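Local coordinates for protein choline dehydrogenase and related flavoproteins (Aspergillus oryzae, PDB 3Q9T) that probably oxidises formate as a flavin-dependent oxidase of the glucose-methanol-choline family, using an FAD cofactor carried here as 8-formyl-FAD, at residues A[149-161]-A[200-214]. Numbering follows the deposited sequence.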
loop_
_atom_site.group_PDB
_atom_site.type_symbol
_atom_site.label_atom_id
_atom_site.label_comp_id
_atom_site.label_asym_id
_atom_site.label_seq_id
_atom_site.Cartn_x
_atom_site.Cartn_y
_atom_site.Cartn_z
ATOM N N ILE A 149 -40.735 6.375 -10.315
ATOM C CA ILE A 149 -39.295 6.602 -10.228
ATOM C C ILE A 149 -38.662 6.914 -11.577
ATOM O O ILE A 149 -37.555 7.428 -11.624
ATOM C CB ILE A 149 -38.520 5.505 -9.464
ATOM C CG1 ILE A 149 -38.347 4.244 -10.295
ATOM C CG2 ILE A 149 -39.185 5.196 -8.143
ATOM C CD1 ILE A 149 -37.446 3.237 -9.599
ATOM N N GLY A 150 -39.393 6.652 -12.661
ATOM C CA GLY A 150 -38.972 7.050 -13.998
ATOM C C GLY A 150 -39.767 8.217 -14.583
ATOM O O GLY A 150 -40.972 8.121 -14.782
ATOM N N GLY A 151 -39.083 9.319 -14.880
ATOM C CA GLY A 151 -39.729 10.514 -15.404
ATOM C C GLY A 151 -39.796 10.579 -16.930
ATOM O O GLY A 151 -40.294 11.560 -17.482
ATOM N N GLY A 152 -39.306 9.544 -17.614
ATOM C CA GLY A 152 -39.312 9.535 -19.068
ATOM C C GLY A 152 -37.964 9.726 -19.756
ATOM O O GLY A 152 -37.908 9.858 -20.980
ATOM N N GLY A 153 -36.879 9.721 -18.984
ATOM C CA GLY A 153 -35.559 9.964 -19.531
ATOM C C GLY A 153 -34.990 8.819 -20.356
ATOM O O GLY A 153 -35.540 7.722 -20.370
ATOM N N PRO A 154 -33.853 9.064 -21.030
ATOM C CA PRO A 154 -33.297 8.102 -21.980
ATOM C C PRO A 154 -32.457 7.009 -21.311
ATOM O O PRO A 154 -31.786 6.269 -22.020
ATOM C CB PRO A 154 -32.414 8.978 -22.863
ATOM C CG PRO A 154 -31.870 10.006 -21.877
ATOM C CD PRO A 154 -33.003 10.264 -20.897
ATOM N N ILE A 155 -32.504 6.898 -19.985
ATOM C CA ILE A 155 -31.815 5.804 -19.302
ATOM C C ILE A 155 -32.782 4.762 -18.764
ATOM O O ILE A 155 -33.389 4.965 -17.708
ATOM C CB ILE A 155 -30.936 6.323 -18.156
ATOM C CG1 ILE A 155 -29.807 7.172 -18.736
ATOM C CG2 ILE A 155 -30.363 5.162 -17.343
ATOM C CD1 ILE A 155 -29.693 8.444 -18.064
ATOM N N PRO A 156 -32.932 3.641 -19.498
ATOM C CA PRO A 156 -33.868 2.594 -19.090
ATOM C C PRO A 156 -33.430 1.942 -17.776
ATOM O O PRO A 156 -32.276 1.538 -17.630
ATOM C CB PRO A 156 -33.797 1.590 -20.247
ATOM C CG PRO A 156 -33.190 2.377 -21.404
ATOM C CD PRO A 156 -32.239 3.297 -20.753
ATOM N N ILE A 157 -34.350 1.883 -16.820
ATOM C CA ILE A 157 -34.087 1.283 -15.522
ATOM C C ILE A 157 -35.201 0.315 -15.180
ATOM O O ILE A 157 -36.361 0.479 -15.603
ATOM C CB ILE A 157 -34.068 2.332 -14.388
ATOM C CG1 ILE A 157 -35.496 2.814 -14.096
ATOM C CG2 ILE A 157 -33.124 3.478 -14.725
ATOM C CD1 ILE A 157 -35.661 3.490 -12.757
ATOM N N SER A 158 -34.856 -0.674 -14.373
ATOM C CA SER A 158 -35.814 -1.681 -13.953
ATOM C C SER A 158 -35.319 -2.302 -12.665
ATOM O O SER A 158 -34.115 -2.287 -12.394
ATOM C CB SER A 158 -35.931 -2.763 -15.034
ATOM O OG SER A 158 -36.725 -3.842 -14.589
ATOM N N HIS A 159 -36.233 -2.829 -11.859
ATOM C CA HIS A 159 -35.830 -3.741 -10.808
ATOM C C HIS A 159 -34.974 -4.787 -11.487
ATOM O O HIS A 159 -35.174 -5.070 -12.672
ATOM C CB HIS A 159 -37.042 -4.400 -10.170
ATOM C CG HIS A 159 -37.766 -3.509 -9.217
ATOM N ND1 HIS A 159 -38.718 -2.600 -9.624
ATOM C CD2 HIS A 159 -37.648 -3.360 -7.878
ATOM C CE1 HIS A 159 -39.172 -1.945 -8.570
ATOM N NE2 HIS A 159 -38.537 -2.387 -7.499
ATOM N N ALA A 160 -34.000 -5.329 -10.759
ATOM C CA ALA A 160 -33.133 -6.357 -11.323
ATOM C C ALA A 160 -33.987 -7.386 -12.060
ATOM O O ALA A 160 -35.032 -7.812 -11.553
ATOM C CB ALA A 160 -32.312 -7.033 -10.223
ATOM N N GLU A 161 -33.556 -7.758 -13.260
ATOM C CA GLU A 161 -34.209 -8.826 -14.015
ATOM C C GLU A 161 -33.738 -10.124 -13.385
ATOM O O GLU A 161 -32.629 -10.588 -13.656
ATOM C CB GLU A 161 -33.856 -8.711 -15.511
ATOM C CG GLU A 161 -34.287 -7.330 -16.076
ATOM C CD GLU A 161 -33.829 -7.027 -17.510
ATOM O OE1 GLU A 161 -34.629 -6.419 -18.266
ATOM O OE2 GLU A 161 -32.676 -7.356 -17.877
ATOM N N CYS A 200 -33.277 -1.535 -7.963
ATOM C CA CYS A 200 -33.372 -1.226 -9.382
ATOM C C CYS A 200 -31.993 -1.007 -9.976
ATOM O O CYS A 200 -31.025 -0.809 -9.258
ATOM C CB CYS A 200 -34.240 0.003 -9.620
ATOM S SG CYS A 200 -35.955 -0.252 -9.167
ATOM N N ASP A 201 -31.917 -1.021 -11.296
ATOM C CA ASP A 201 -30.640 -1.037 -11.958
ATOM C C ASP A 201 -30.676 -0.282 -13.265
ATOM O O ASP A 201 -31.720 -0.192 -13.903
ATOM C CB ASP A 201 -30.240 -2.477 -12.232
ATOM C CG ASP A 201 -29.778 -3.185 -10.994
ATOM O OD1 ASP A 201 -30.559 -3.983 -10.433
ATOM O OD2 ASP A 201 -28.628 -2.926 -10.576
ATOM N N THR A 202 -29.522 0.238 -13.670
ATOM C CA THR A 202 -29.372 0.793 -15.018
ATOM C C THR A 202 -29.104 -0.351 -15.998
ATOM O O THR A 202 -28.104 -0.356 -16.743
ATOM C CB THR A 202 -28.282 1.879 -15.096
ATOM O OG1 THR A 202 -27.098 1.436 -14.410
ATOM C CG2 THR A 202 -28.796 3.195 -14.463
ATOM N N ILE A 203 -30.014 -1.323 -15.965
ATOM C CA ILE A 203 -30.025 -2.453 -16.893
ATOM C C ILE A 203 -31.457 -2.652 -17.404
ATOM O O ILE A 203 -32.421 -2.500 -16.648
ATOM C CB ILE A 203 -29.545 -3.742 -16.201
ATOM C CG1 ILE A 203 -28.099 -3.560 -15.684
ATOM C CG2 ILE A 203 -29.647 -4.924 -17.155
ATOM C CD1 ILE A 203 -27.606 -4.653 -14.761
ATOM N N TYR A 204 -31.600 -2.958 -18.688
ATOM C CA TYR A 204 -32.910 -3.274 -19.247
ATOM C C TYR A 204 -32.745 -4.189 -20.440
ATOM O O TYR A 204 -31.898 -3.949 -21.310
ATOM C CB TYR A 204 -33.683 -2.012 -19.631
ATOM C CG TYR A 204 -35.104 -2.271 -20.089
ATOM C CD1 TYR A 204 -35.993 -2.979 -19.288
ATOM C CD2 TYR A 204 -35.566 -1.790 -21.312
ATOM C CE1 TYR A 204 -37.293 -3.223 -19.697
ATOM C CE2 TYR A 204 -36.869 -2.025 -21.732
ATOM C CZ TYR A 204 -37.725 -2.739 -20.917
ATOM O OH TYR A 204 -39.017 -2.970 -21.312
ATOM N N ARG A 205 -33.554 -5.242 -20.471
ATOM C CA ARG A 205 -33.380 -6.303 -21.449
ATOM C C ARG A 205 -31.913 -6.660 -21.558
ATOM O O ARG A 205 -31.367 -6.715 -22.663
ATOM C CB ARG A 205 -33.920 -5.862 -22.808
ATOM C CG ARG A 205 -35.445 -5.816 -22.879
ATOM C CD ARG A 205 -35.887 -5.175 -24.181
ATOM N NE ARG A 205 -36.890 -5.964 -24.892
ATOM C CZ ARG A 205 -36.617 -6.880 -25.819
ATOM N NH1 ARG A 205 -35.359 -7.145 -26.160
ATOM N NH2 ARG A 205 -37.609 -7.538 -26.409
ATOM N N GLY A 206 -31.271 -6.875 -20.407
ATOM C CA GLY A 206 -29.893 -7.357 -20.354
ATOM C C GLY A 206 -28.858 -6.494 -21.070
ATOM O O GLY A 206 -27.796 -6.961 -21.466
ATOM N N GLN A 207 -29.171 -5.224 -21.248
ATOM C CA GLN A 207 -28.207 -4.294 -21.809
ATOM C C GLN A 207 -27.935 -3.200 -20.791
ATOM O O GLN A 207 -28.851 -2.761 -20.103
ATOM C CB GLN A 207 -28.740 -3.684 -23.116
ATOM C CG GLN A 207 -28.812 -4.664 -24.291
ATOM C CD GLN A 207 -27.803 -4.348 -25.380
ATOM O OE1 GLN A 207 -27.187 -5.251 -25.957
ATOM N NE2 GLN A 207 -27.624 -3.058 -25.668
ATOM N N ARG A 208 -26.685 -2.753 -20.703
ATOM C CA ARG A 208 -26.345 -1.633 -19.838
ATOM C C ARG A 208 -26.956 -0.318 -20.322
ATOM O O ARG A 208 -26.963 -0.034 -21.507
ATOM C CB ARG A 208 -24.828 -1.451 -19.750
ATOM C CG ARG A 208 -24.419 -0.225 -18.919
ATOM C CD ARG A 208 -22.930 0.111 -19.084
ATOM N NE ARG A 208 -22.052 -0.875 -18.451
ATOM C CZ ARG A 208 -21.758 -0.891 -17.148
ATOM N NH1 ARG A 208 -22.272 0.029 -16.327
ATOM N NH2 ARG A 208 -20.928 -1.810 -16.671
ATOM N N SER A 209 -27.431 0.491 -19.384
ATOM C CA SER A 209 -27.926 1.831 -19.684
ATOM C C SER A 209 -26.914 2.861 -19.208
ATOM O O SER A 209 -26.904 3.226 -18.025
ATOM C CB SER A 209 -29.262 2.091 -18.976
ATOM O OG SER A 209 -30.194 1.059 -19.238
ATOM N N GLY A 210 -26.066 3.317 -20.127
ATOM C CA GLY A 210 -25.069 4.333 -19.844
ATOM C C GLY A 210 -25.478 5.728 -20.290
ATOM O O GLY A 210 -26.419 5.896 -21.076
ATOM N N SER A 211 -24.760 6.733 -19.791
ATOM C CA SER A 211 -25.076 8.129 -20.080
ATOM C C SER A 211 -24.904 8.472 -21.572
ATOM O O SER A 211 -25.430 9.481 -22.051
ATOM C CB SER A 211 -24.240 9.062 -19.187
ATOM O OG SER A 211 -22.907 9.218 -19.673
ATOM N N PHE A 212 -24.181 7.624 -22.304
ATOM C CA PHE A 212 -24.028 7.797 -23.755
ATOM C C PHE A 212 -25.373 7.742 -24.489
ATOM O O PHE A 212 -25.491 8.192 -25.628
ATOM C CB PHE A 212 -23.078 6.750 -24.331
ATOM C CG PHE A 212 -23.383 5.348 -23.884
ATOM C CD1 PHE A 212 -22.571 4.711 -22.956
ATOM C CD2 PHE A 212 -24.486 4.671 -24.382
ATOM C CE1 PHE A 212 -22.847 3.417 -22.541
ATOM C CE2 PHE A 212 -24.782 3.379 -23.960
ATOM C CZ PHE A 212 -23.962 2.750 -23.044
ATOM N N LEU A 213 -26.372 7.178 -23.822
ATOM C CA LEU A 213 -27.737 7.121 -24.327
ATOM C C LEU A 213 -28.387 8.509 -24.446
ATOM O O LEU A 213 -29.417 8.665 -25.115
ATOM C CB LEU A 213 -28.573 6.261 -23.369
ATOM C CG LEU A 213 -28.994 4.834 -23.753
ATOM C CD1 LEU A 213 -28.116 4.225 -24.837
ATOM C CD2 LEU A 213 -29.076 3.936 -22.521
ATOM N N PHE A 214 -27.821 9.497 -23.749
ATOM C CA PHE A 214 -28.306 10.868 -23.797
ATOM C C PHE A 214 -27.882 11.610 -25.072
ATOM O O PHE A 214 -28.526 12.587 -25.472
ATOM C CB PHE A 214 -27.732 11.662 -22.623
ATOM C CG PHE A 214 -28.664 11.823 -21.469
ATOM C CD1 PHE A 214 -29.664 12.787 -21.498
ATOM C CD2 PHE A 214 -28.523 11.038 -20.331
ATOM C CE1 PHE A 214 -30.529 12.961 -20.414
ATOM C CE2 PHE A 214 -29.385 11.205 -19.242
ATOM C CZ PHE A 214 -30.386 12.167 -19.283
HETATM O O HOH W 1 -32.783 -4.155 -14.290
#
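Ser158 and Asp201 form an antiparallel hydrogen-bonded pair that joins strand 155-159 to strand 195-204 in the large mixed sheet of this GMC-family flavoprotein. Ser158 N donates to Asp201 O over 3.2 Å, and Asp201 N returns a bond of 2.8 Å to Ser158 O. His159 and Cys200 continue the register as a non-hydrogen-bonded pair. On the Thr202 side the strands part: Thr202 centres an inverse gamma turn, and a water bridges Ser158 O and Ile203 O. Thr202 OG1 is hydrogen-bonded to Phe99 O and to NE2 of the FAD-binding Gln555, which puts the turn beside the cofactor pocket.

Side chains supply the remaining polar links. Ser209 OG donates to Pro156 O at 2.7 Å, in the carbonyl plane and on a lone pair. Glu161 grips the type I' turn of Tyr204 to Gln207: its chain, extended beyond CG (chi2 173°), carries the carboxylate to the turn, where each oxygen accepts on its syn lone pair, OE1 from Arg205 N at 2.7 Å and OE2 from Gly206 N at 2.9 Å.

Among the apolar contacts, Pro156 sets CB against Tyr204 CB and CD against Leu213 CD2, while Pro154 CG makes a CH-pi contact 3.4 Å from the centroid of the Phe214 ring. A sulfur-aromatic contact closes the far end of the strand, with Cys200 SG over the face of the His159 ring, 3.5 Å from its centroid and 3° off the normal.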